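Local coordinates for protein mRNA interferase toxin YafQ (Escherichia coli, PDB 4MMG) that acts as the toxin of the DinJ-YafQ toxin-antitoxin system, a ribosome-dependent endoribonuclease that cleaves mRNA at lysine codons and so inhibits translation elongation, at residues A[9-14]-A[82-87]; A[29-34]-A[66-71]; A[60-65]-A[72-77]. The protein carries 1 engineered substitution. All coordinates share one frame; numbering follows the deposited sequence.

Contact 1 (A[9-14]-A[82-87]); sequences IEYSGQ and LRFERT. With SO4 (sulfate ion), chain E.
E10 pairs with R83 in parallel register, its backbone bonded to L82 and F84 on either side of R83, and the E10 and R83 side chains meet on one face of the sheet. E10 N donates to L82 O at 2.7 Å, and F84 N donates to E10 O at 2.8 Å. The E10 chain runs extended beyond CG. Its OE1 forms a salt bridge to R83 NH1 (2.9 Å), which comes in on the anti side of the carboxylate and 30° out of its plane. The two flat groups stand nearly perpendicular. R83 NE binds E85 OE1, and R83 NH2 binds O2 of a sulfate at 2.8 Å. Three edge nitrogens of one guanidinium are thus used, which would hold it against rotation.

On the other face, F84 lies beside Y11 and I9. The rings of Y11 and F84 are near parallel but slid apart, with Y11 CE2 3.4 Å from F84 CD2. M36 of helix 29-40 touches both side chains.

S12 ends the pairing. Its N reaches F84 O at 3.0 Å in a nearly straight bond. Chi1 of 73° sets OG between the backbone N and the carbonyl carbon. From there OG bonds E85 O (2.7 Å) and also caps Y15 N. The arrangement is a parallel edge-strand pairing in the RelE-type toxin sheet, closed by an N-cap that starts helix 13-24.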
loop_
_atom_site.group_PDB
_atom_site.type_symbol
_atom_site.label_atom_id
_atom_site.label_comp_id
_atom_site.label_asym_id
_atom_site.label_seq_id
_atom_site.Cartn_x
_atom_site.Cartn_y
_atom_site.Cartn_z
ATOM N N ILE A 9 -9.040 -6.143 -7.974
ATOM C CA ILE A 9 -8.127 -5.082 -7.574
ATOM C C ILE A 9 -8.993 -3.901 -7.226
ATOM O O ILE A 9 -9.877 -3.534 -8.004
ATOM C CB ILE A 9 -7.171 -4.667 -8.699
ATOM C CG1 ILE A 9 -6.351 -5.862 -9.191
ATOM C CG2 ILE A 9 -6.225 -3.579 -8.203
ATOM C CD1 ILE A 9 -5.560 -5.563 -10.444
ATOM N N GLU A 10 -8.759 -3.309 -6.059
ATOM C CA GLU A 10 -9.562 -2.175 -5.615
ATOM C C GLU A 10 -8.681 -1.019 -5.162
ATOM O O GLU A 10 -7.568 -1.223 -4.666
ATOM C CB GLU A 10 -10.490 -2.578 -4.465
ATOM C CG GLU A 10 -11.365 -3.785 -4.762
ATOM C CD GLU A 10 -12.257 -4.162 -3.596
ATOM O OE1 GLU A 10 -12.212 -3.484 -2.543
ATOM O OE2 GLU A 10 -13.013 -5.145 -3.733
ATOM N N TYR A 11 -9.200 0.193 -5.329
ATOM C CA TYR A 11 -8.531 1.401 -4.873
ATOM C C TYR A 11 -9.536 2.218 -4.088
ATOM O O TYR A 11 -10.568 2.609 -4.635
ATOM C CB TYR A 11 -8.034 2.228 -6.063
ATOM C CG TYR A 11 -7.081 1.499 -6.974
ATOM C CD1 TYR A 11 -7.547 0.653 -7.972
ATOM C CD2 TYR A 11 -5.711 1.644 -6.829
ATOM C CE1 TYR A 11 -6.672 -0.025 -8.800
ATOM C CE2 TYR A 11 -4.833 0.973 -7.649
ATOM C CZ TYR A 11 -5.316 0.147 -8.635
ATOM O OH TYR A 11 -4.432 -0.524 -9.453
ATOM N N SER A 12 -9.268 2.482 -2.813
ATOM C CA SER A 12 -10.173 3.335 -2.053
ATOM C C SER A 12 -10.172 4.740 -2.649
ATOM O O SER A 12 -9.214 5.143 -3.325
ATOM C CB SER A 12 -9.745 3.415 -0.596
ATOM O OG SER A 12 -8.589 4.220 -0.494
ATOM N N GLY A 13 -11.241 5.493 -2.404
ATOM C CA GLY A 13 -11.273 6.881 -2.827
ATOM C C GLY A 13 -10.116 7.665 -2.230
ATOM O O GLY A 13 -9.487 8.477 -2.909
ATOM N N GLN A 14 -9.813 7.397 -0.964
ATOM C CA GLN A 14 -8.703 8.078 -0.313
ATOM C C GLN A 14 -7.363 7.749 -0.973
ATOM O O GLN A 14 -6.493 8.616 -1.065
ATOM C CB GLN A 14 -8.660 7.753 1.177
ATOM C CG GLN A 14 -7.648 8.586 1.943
ATOM C CD GLN A 14 -7.952 10.069 1.864
ATOM O OE1 GLN A 14 -9.099 10.489 2.040
ATOM N NE2 GLN A 14 -6.937 10.870 1.578
ATOM N N LEU A 82 -7.629 -7.545 -3.519
ATOM C CA LEU A 82 -6.467 -6.732 -3.189
ATOM C C LEU A 82 -6.967 -5.303 -3.206
ATOM O O LEU A 82 -7.460 -4.833 -4.228
ATOM C CB LEU A 82 -5.366 -6.908 -4.228
ATOM C CG LEU A 82 -4.257 -5.848 -4.268
ATOM C CD1 LEU A 82 -3.471 -5.788 -2.960
ATOM C CD2 LEU A 82 -3.317 -6.120 -5.440
ATOM N N ARG A 83 -6.862 -4.614 -2.078
ATOM C CA ARG A 83 -7.363 -3.246 -1.992
ATOM C C ARG A 83 -6.261 -2.288 -1.545
ATOM O O ARG A 83 -5.711 -2.414 -0.448
ATOM C CB ARG A 83 -8.554 -3.167 -1.035
ATOM C CG ARG A 83 -9.107 -1.767 -0.829
ATOM C CD ARG A 83 -10.380 -1.828 0.011
ATOM N NE ARG A 83 -11.001 -0.520 0.177
ATOM C CZ ARG A 83 -11.958 -0.039 -0.616
ATOM N NH1 ARG A 83 -12.406 -0.759 -1.640
ATOM N NH2 ARG A 83 -12.467 1.166 -0.387
ATOM N N PHE A 84 -5.926 -1.344 -2.417
ATOM C CA PHE A 84 -4.994 -0.280 -2.064
ATOM C C PHE A 84 -5.742 0.776 -1.260
ATOM O O PHE A 84 -6.677 1.403 -1.760
ATOM C CB PHE A 84 -4.362 0.290 -3.331
ATOM C CG PHE A 84 -3.529 -0.714 -4.070
ATOM C CD1 PHE A 84 -2.286 -1.083 -3.589
ATOM C CD2 PHE A 84 -4.002 -1.311 -5.225
ATOM C CE1 PHE A 84 -1.515 -2.018 -4.255
ATOM C CE2 PHE A 84 -3.245 -2.250 -5.902
ATOM C CZ PHE A 84 -1.991 -2.603 -5.416
ATOM N N GLU A 85 -5.341 0.967 -0.006
ATOM C CA GLU A 85 -6.142 1.744 0.940
ATOM C C GLU A 85 -5.654 3.166 1.198
ATOM O O GLU A 85 -6.432 4.117 1.088
ATOM C CB GLU A 85 -6.289 0.979 2.256
ATOM C CG GLU A 85 -7.285 1.586 3.212
ATOM C CD GLU A 85 -8.721 1.498 2.717
ATOM O OE1 GLU A 85 -9.020 0.676 1.825
ATOM O OE2 GLU A 85 -9.568 2.268 3.237
ATOM N N ARG A 86 -4.388 3.310 1.582
ATOM C CA ARG A 86 -3.779 4.623 1.791
ATOM C C ARG A 86 -2.303 4.569 1.451
ATOM O O ARG A 86 -1.688 3.498 1.479
ATOM C CB ARG A 86 -3.920 5.090 3.248
ATOM C CG ARG A 86 -5.326 5.517 3.649
ATOM C CD ARG A 86 -5.301 6.701 4.600
ATOM N NE ARG A 86 -4.743 7.897 3.972
ATOM C CZ ARG A 86 -4.474 9.025 4.622
ATOM N NH1 ARG A 86 -4.696 9.111 5.926
ATOM N NH2 ARG A 86 -3.960 10.057 3.972
ATOM N N THR A 87 -1.735 5.725 1.134
ATOM C CA THR A 87 -0.286 5.844 1.050
ATOM C C THR A 87 0.165 7.228 1.507
ATOM O O THR A 87 -0.522 8.224 1.269
ATOM C CB THR A 87 0.250 5.487 -0.363
ATOM O OG1 THR A 87 1.676 5.385 -0.317
ATOM C CG2 THR A 87 -0.140 6.538 -1.390
HETATM S S SO4 E . -13.080 3.008 2.609
HETATM O O1 SO4 E . -12.678 3.676 3.844
HETATM O O2 SO4 E . -12.044 2.058 2.197
HETATM O O3 SO4 E . -13.287 4.020 1.574
HETATM O O4 SO4 E . -14.326 2.282 2.836
#

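Contact 2 (A[29-34]-A[66-71]); sequences MNKLKY and HVEPDW
L32 and V67 mark the closest backbone approach, with CA atoms 6.2 Å apart, where one side of helix 29-40 passes the turn between two strands. No direct hydrogen bond crosses the contact. It rests on apolar packing with a charged pair at its outer end.

W71 has the largest share of the buried surface. Its CG is anti to the backbone N (chi1 -175°), and the indole reaches toward the helix with its six-membered ring leading. L32 CB sits 3.6 Å from W71 CZ2 and meets the ring obliquely. M29 SD is 4.1 Å from W71 CH2, a Met-aromatic contact. The sulfur is 66° off the ring normal, so it does not lie over the ring centre. V67 CG1, from within the same turn, lies over one face of the indole toward its rim. The same methyl touches K31 CB at 3.6 Å and so sits between lysine and tryptophan. The other methyl, V67 CG2, meets L32 CD1 at 4.0 Å.

K31 runs extended beyond CG and crosses E68 at about a right angle. K31 CD lies 3.4 Å from E68 OE2, whereas the salt bridge from K31 NZ to the same oxygen is long. A water bonded to K31 NZ also makes a weak bond to E68 OE2. The other oxygen, E68 OE1, forms a salt bridge to K27.

V67 and E68 form a classic beta bulge opposite W71. Both of their backbone N atoms donate to W71 O. The bulge closes the turn between strands 63-66 and 71-77. Helix 13-24 packs behind M29 and L32: V19, A22 and Q23 touch M29, and Y15 touches L32. W71 NE1 makes a weak hydrogen bond to T87 OG1 of strand 81-88.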
loop_
_atom_site.group_PDB
_atom_site.type_symbol
_atom_site.label_atom_id
_atom_site.label_comp_id
_atom_site.label_asym_id
_atom_site.label_seq_id
_atom_site.Cartn_x
_atom_site.Cartn_y
_atom_site.Cartn_z
ATOM N N MET A 29 7.451 8.096 -7.905
ATOM C CA MET A 29 6.246 7.298 -8.075
ATOM C C MET A 29 6.542 5.910 -8.629
ATOM O O MET A 29 5.786 4.960 -8.386
ATOM C CB MET A 29 5.219 8.043 -8.934
ATOM C CG MET A 29 4.840 9.412 -8.379
ATOM S SD MET A 29 4.264 9.368 -6.675
ATOM C CE MET A 29 2.713 8.483 -6.855
ATOM N N ASN A 30 7.652 5.779 -9.346
ATOM C CA ASN A 30 8.047 4.466 -9.832
ATOM C C ASN A 30 8.246 3.450 -8.704
ATOM O O ASN A 30 7.976 2.266 -8.888
ATOM C CB ASN A 30 9.300 4.550 -10.715
ATOM C CG ASN A 30 8.998 5.073 -12.111
ATOM O OD1 ASN A 30 7.856 5.057 -12.561
ATOM N ND2 ASN A 30 10.034 5.531 -12.806
ATOM N N LYS A 31 8.679 3.907 -7.530
ATOM C CA LYS A 31 8.871 2.988 -6.408
ATOM C C LYS A 31 7.538 2.434 -5.912
ATOM O O LYS A 31 7.418 1.255 -5.579
ATOM C CB LYS A 31 9.616 3.672 -5.261
ATOM C CG LYS A 31 11.052 4.064 -5.585
ATOM C CD LYS A 31 11.760 4.533 -4.319
ATOM C CE LYS A 31 13.226 4.835 -4.561
ATOM N NZ LYS A 31 13.921 5.117 -3.270
ATOM N N LEU A 32 6.521 3.288 -5.869
ATOM C CA LEU A 32 5.207 2.839 -5.439
ATOM C C LEU A 32 4.599 1.926 -6.501
ATOM O O LEU A 32 4.001 0.893 -6.183
ATOM C CB LEU A 32 4.292 4.035 -5.184
ATOM C CG LEU A 32 2.842 3.685 -4.852
ATOM C CD1 LEU A 32 2.771 2.907 -3.551
ATOM C CD2 LEU A 32 1.979 4.935 -4.799
ATOM N N LYS A 33 4.762 2.304 -7.767
ATOM C CA LYS A 33 4.234 1.501 -8.866
ATOM C C LYS A 33 4.838 0.092 -8.871
ATOM O O LYS A 33 4.121 -0.886 -9.099
ATOM C CB LYS A 33 4.464 2.205 -10.205
ATOM C CG LYS A 33 3.608 3.467 -10.357
ATOM C CD LYS A 33 3.990 4.275 -11.586
ATOM C CE LYS A 33 3.170 5.555 -11.645
ATOM N NZ LYS A 33 3.549 6.432 -12.784
ATOM N N TYR A 34 6.134 -0.015 -8.589
ATOM C CA TYR A 34 6.779 -1.325 -8.605
ATOM C C TYR A 34 6.183 -2.240 -7.538
ATOM O O TYR A 34 5.867 -3.404 -7.799
ATOM C CB TYR A 34 8.295 -1.195 -8.450
ATOM C CG TYR A 34 9.018 -2.487 -8.736
ATOM C CD1 TYR A 34 9.202 -2.911 -10.041
ATOM C CD2 TYR A 34 9.488 -3.294 -7.705
ATOM C CE1 TYR A 34 9.850 -4.097 -10.325
ATOM C CE2 TYR A 34 10.145 -4.491 -7.977
ATOM C CZ TYR A 34 10.317 -4.882 -9.295
ATOM O OH TYR A 34 10.957 -6.061 -9.610
ATOM N N HIS A 66 6.667 -0.727 3.500
ATOM C CA HIS A 66 7.413 0.520 3.382
ATOM C C HIS A 66 7.956 0.686 1.971
ATOM O O HIS A 66 8.773 -0.123 1.519
ATOM C CB HIS A 66 8.579 0.547 4.374
ATOM C CG HIS A 66 8.211 1.025 5.744
ATOM N ND1 HIS A 66 7.454 0.275 6.621
ATOM C CD2 HIS A 66 8.521 2.171 6.399
ATOM C CE1 HIS A 66 7.318 0.937 7.756
ATOM N NE2 HIS A 66 7.948 2.093 7.646
ATOM N N VAL A 67 7.487 1.712 1.263
ATOM C CA VAL A 67 8.093 2.080 -0.014
ATOM C C VAL A 67 9.462 2.716 0.256
ATOM O O VAL A 67 10.429 2.476 -0.470
ATOM C CB VAL A 67 7.180 3.049 -0.804
ATOM C CG1 VAL A 67 7.750 3.293 -2.208
ATOM C CG2 VAL A 67 5.758 2.503 -0.876
ATOM N N GLU A 68 9.516 3.534 1.303
ATOM C CA GLU A 68 10.732 4.215 1.769
ATOM C C GLU A 68 10.603 4.303 3.290
ATOM O O GLU A 68 9.552 3.968 3.829
ATOM C CB GLU A 68 10.813 5.617 1.162
ATOM C CG GLU A 68 10.914 5.622 -0.347
ATOM C CD GLU A 68 10.860 7.012 -0.942
ATOM O OE1 GLU A 68 10.665 7.998 -0.186
ATOM O OE2 GLU A 68 11.014 7.110 -2.179
ATOM N N PRO A 69 11.660 4.749 4.002
ATOM C CA PRO A 69 11.522 4.740 5.465
ATOM C C PRO A 69 10.323 5.530 6.003
ATOM O O PRO A 69 9.755 5.136 7.023
ATOM C CB PRO A 69 12.836 5.367 5.932
ATOM C CG PRO A 69 13.812 4.932 4.896
ATOM C CD PRO A 69 13.050 5.029 3.592
ATOM N N ASP A 70 9.937 6.611 5.334
ATOM C CA ASP A 70 8.740 7.349 5.748
ATOM C C ASP A 70 7.739 7.484 4.607
ATOM O O ASP A 70 7.083 8.517 4.454
ATOM C CB ASP A 70 9.108 8.722 6.325
ATOM C CG ASP A 70 7.946 9.389 7.061
ATOM O OD1 ASP A 70 7.123 8.670 7.681
ATOM O OD2 ASP A 70 7.849 10.638 7.020
ATOM N N TRP A 71 7.608 6.426 3.814
ATOM C CA TRP A 71 6.551 6.352 2.815
ATOM C C TRP A 71 5.968 4.956 2.886
ATOM O O TRP A 71 6.628 3.977 2.524
ATOM C CB TRP A 71 7.105 6.623 1.422
ATOM C CG TRP A 71 6.066 6.683 0.326
ATOM C CD1 TRP A 71 4.706 6.651 0.467
ATOM C CD2 TRP A 71 6.319 6.807 -1.081
ATOM N NE1 TRP A 71 4.096 6.753 -0.770
ATOM C CE2 TRP A 71 5.067 6.848 -1.733
ATOM C CE3 TRP A 71 7.483 6.891 -1.851
ATOM C CZ2 TRP A 71 4.952 6.960 -3.119
ATOM C CZ3 TRP A 71 7.367 6.999 -3.233
ATOM C CH2 TRP A 71 6.111 7.036 -3.850
HETATM O O HOH W 1 14.193 7.548 -1.921
#

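Contact 3 (A[60-65]-A[72-77]); sequences KGYRDA and ILIYKL
R63 N donates to Y75 O at 2.7 Å, the shortest hydrogen bond between these strands. The two strands form an antiparallel beta hairpin inside the mixed sheet of this RelE-family toxin. Y75 N returns a bond to R63 O. A65 and L73 form the next hydrogen-bonded pair, with L73 N to A65 O at 2.8 Å. Between them, D64 and I74 are a non-hydrogen-bonded pair.

R63 and Y75 share a face of the sheet with A65 and L73. R63 CB sits over one face of the Y75 ring, toward its rim, 3.6 Å from Y75 CZ. Chi1 of 68° places Y75 CG between its backbone N and carbonyl carbon, and the ring leans toward the neighbouring strand. The R63 chain then bends at chi3, and R63 NE makes only a weak bond to Y75 OH (3.3 Å). The stronger partner of both groups is D52, which takes a salt bridge from R63 NE and a hydrogen bond from Y75 OH. Helix 29-40 covers this face, with L35 and L39 against A65, L73 and Y75.

D64 and I74 point to the opposite face, where helix 90-94 packs. D64 OD1 touches I72 CG2 at 3.3 Å. The side chain of I72 lies about 5 Å from that of Q90, the engineered residue at the inferred proton-donor position.

At the open end of the hairpin, Y62 and K76 cross obliquely. K76 CE lies over the centre of the Y62 ring in a CH-pi contact. K76 NZ is farther off-centre, a cation-pi contact, and bonds a water that also binds K60 O. A second water links the backbones: it donates to G61 O at 2.8 Å and accepts from L77 N at 2.9 Å.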
loop_
_atom_site.group_PDB
_atom_site.type_symbol
_atom_site.label_atom_id
_atom_site.label_comp_id
_atom_site.label_asym_id
_atom_site.label_seq_id
_atom_site.Cartn_x
_atom_site.Cartn_y
_atom_site.Cartn_z
ATOM N N LYS A 60 -6.670 -2.848 11.748
ATOM C CA LYS A 60 -6.802 -4.301 11.808
ATOM C C LYS A 60 -7.391 -4.842 10.502
ATOM O O LYS A 60 -8.330 -4.263 9.958
ATOM C CB LYS A 60 -7.691 -4.689 12.995
ATOM C CG LYS A 60 -7.852 -6.187 13.203
ATOM C CD LYS A 60 -8.747 -6.456 14.411
ATOM C CE LYS A 60 -9.297 -7.874 14.417
ATOM N NZ LYS A 60 -8.273 -8.889 14.788
ATOM N N GLY A 61 -6.803 -5.920 9.986
ATOM C CA GLY A 61 -7.240 -6.502 8.727
ATOM C C GLY A 61 -6.431 -6.033 7.527
ATOM O O GLY A 61 -6.512 -6.631 6.449
ATOM N N TYR A 62 -5.665 -4.960 7.711
ATOM C CA TYR A 62 -4.815 -4.402 6.656
ATOM C C TYR A 62 -3.343 -4.741 6.891
ATOM O O TYR A 62 -2.980 -5.288 7.944
ATOM C CB TYR A 62 -4.990 -2.880 6.585
ATOM C CG TYR A 62 -6.352 -2.416 6.109
ATOM C CD1 TYR A 62 -7.411 -2.280 6.994
ATOM C CD2 TYR A 62 -6.570 -2.107 4.773
ATOM C CE1 TYR A 62 -8.652 -1.839 6.560
ATOM C CE2 TYR A 62 -7.803 -1.673 4.325
ATOM C CZ TYR A 62 -8.842 -1.544 5.224
ATOM O OH TYR A 62 -10.071 -1.104 4.777
ATOM N N ARG A 63 -2.505 -4.400 5.910
ATOM C CA ARG A 63 -1.060 -4.619 5.973
ATOM C C ARG A 63 -0.318 -3.327 5.644
ATOM O O ARG A 63 -0.895 -2.409 5.051
ATOM C CB ARG A 63 -0.620 -5.709 4.998
ATOM C CG ARG A 63 -1.343 -7.034 5.178
ATOM C CD ARG A 63 -0.765 -8.126 4.283
ATOM N NE ARG A 63 0.597 -8.499 4.674
ATOM C CZ ARG A 63 0.879 -9.339 5.666
ATOM N NH1 ARG A 63 -0.106 -9.894 6.368
ATOM N NH2 ARG A 63 2.139 -9.621 5.968
ATOM N N ASP A 64 0.955 -3.288 6.031
ATOM C CA ASP A 64 1.817 -2.114 5.962
ATOM C C ASP A 64 3.093 -2.532 5.237
ATOM O O ASP A 64 3.822 -3.407 5.723
ATOM C CB ASP A 64 2.162 -1.695 7.407
ATOM C CG ASP A 64 3.077 -0.477 7.505
ATOM O OD1 ASP A 64 4.019 -0.293 6.705
ATOM O OD2 ASP A 64 2.884 0.295 8.470
ATOM N N ALA A 65 3.362 -1.932 4.076
ATOM C CA ALA A 65 4.662 -2.105 3.417
ATOM C C ALA A 65 5.353 -0.755 3.298
ATOM O O ALA A 65 4.701 0.256 3.024
ATOM C CB ALA A 65 4.495 -2.736 2.039
ATOM N N ILE A 72 4.732 4.881 3.372
ATOM C CA ILE A 72 4.042 3.631 3.670
ATOM C C ILE A 72 2.925 3.400 2.671
ATOM O O ILE A 72 2.272 4.358 2.239
ATOM C CB ILE A 72 3.364 3.731 5.045
ATOM C CG1 ILE A 72 4.356 4.169 6.105
ATOM C CG2 ILE A 72 2.689 2.405 5.430
ATOM C CD1 ILE A 72 5.326 3.139 6.375
ATOM N N LEU A 73 2.701 2.135 2.325
ATOM C CA LEU A 73 1.493 1.704 1.633
ATOM C C LEU A 73 0.680 0.841 2.587
ATOM O O LEU A 73 1.197 -0.148 3.118
ATOM C CB LEU A 73 1.842 0.889 0.392
ATOM C CG LEU A 73 0.641 0.184 -0.252
ATOM C CD1 LEU A 73 -0.296 1.199 -0.865
ATOM C CD2 LEU A 73 1.063 -0.847 -1.298
ATOM N N ILE A 74 -0.578 1.222 2.819
ATOM C CA ILE A 74 -1.519 0.395 3.565
ATOM C C ILE A 74 -2.465 -0.248 2.552
ATOM O O ILE A 74 -3.078 0.434 1.713
ATOM C CB ILE A 74 -2.340 1.199 4.594
ATOM C CG1 ILE A 74 -1.435 1.748 5.697
ATOM C CG2 ILE A 74 -3.424 0.324 5.202
ATOM C CD1 ILE A 74 -2.163 2.662 6.680
ATOM N N TYR A 75 -2.562 -1.568 2.612
ATOM C CA TYR A 75 -3.389 -2.318 1.672
ATOM C C TYR A 75 -4.041 -3.510 2.381
ATOM O O TYR A 75 -3.614 -3.915 3.466
ATOM C CB TYR A 75 -2.553 -2.778 0.462
ATOM C CG TYR A 75 -1.527 -3.823 0.827
ATOM C CD1 TYR A 75 -0.314 -3.465 1.395
ATOM C CD2 TYR A 75 -1.793 -5.172 0.632
ATOM C CE1 TYR A 75 0.623 -4.426 1.751
ATOM C CE2 TYR A 75 -0.881 -6.134 0.984
ATOM C CZ TYR A 75 0.321 -5.761 1.547
ATOM O OH TYR A 75 1.219 -6.742 1.893
ATOM N N LYS A 76 -5.076 -4.074 1.769
ATOM C CA LYS A 76 -5.690 -5.289 2.284
ATOM C C LYS A 76 -5.536 -6.377 1.240
ATOM O O LYS A 76 -5.686 -6.115 0.045
ATOM C CB LYS A 76 -7.168 -5.061 2.620
ATOM C CG LYS A 76 -7.913 -6.349 2.981
ATOM C CD LYS A 76 -9.335 -6.069 3.438
ATOM C CE LYS A 76 -9.366 -5.506 4.843
ATOM N NZ LYS A 76 -10.763 -5.193 5.260
ATOM N N LEU A 77 -5.202 -7.584 1.683
ATOM C CA LEU A 77 -5.075 -8.711 0.770
ATOM C C LEU A 77 -5.753 -9.949 1.344
ATOM O O LEU A 77 -5.355 -10.465 2.396
ATOM C CB LEU A 77 -3.605 -9.010 0.461
ATOM C CG LEU A 77 -3.363 -10.142 -0.538
ATOM C CD1 LEU A 77 -3.859 -9.746 -1.911
ATOM C CD2 LEU A 77 -1.886 -10.475 -0.577
HETATM O O HOH W 2 -10.405 -4.748 8.033
HETATM O O HOH W 3 -4.751 -7.780 4.553
HETATM O O HOH W 4 -11.323 -2.941 2.886
#

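Overall arrangement
Contacts 1 and 3 belong to one sheet. Strand 81-88 of contact 1 neighbours strand 71-77 of contact 3, and R83 O probably accepts from K76 N between them. Contact 3 is the buried one. Contacts 1 and 2 are partly buried. Contact 1 pairs parallel strands at a sheet edge and carries its salt bridges on the face turned away from helix 29-40. Contact 3 pairs antiparallel strands between helix 29-40 on one face and the short helix 90-94 on the other. Contact 2 differs in kind, since a helix packs on the turn of the contact 3 hairpin without a direct hydrogen bond. Contacts 1 and 2 lie on opposite sides of the chain centre, yet they meet at T87, which also packs on L32.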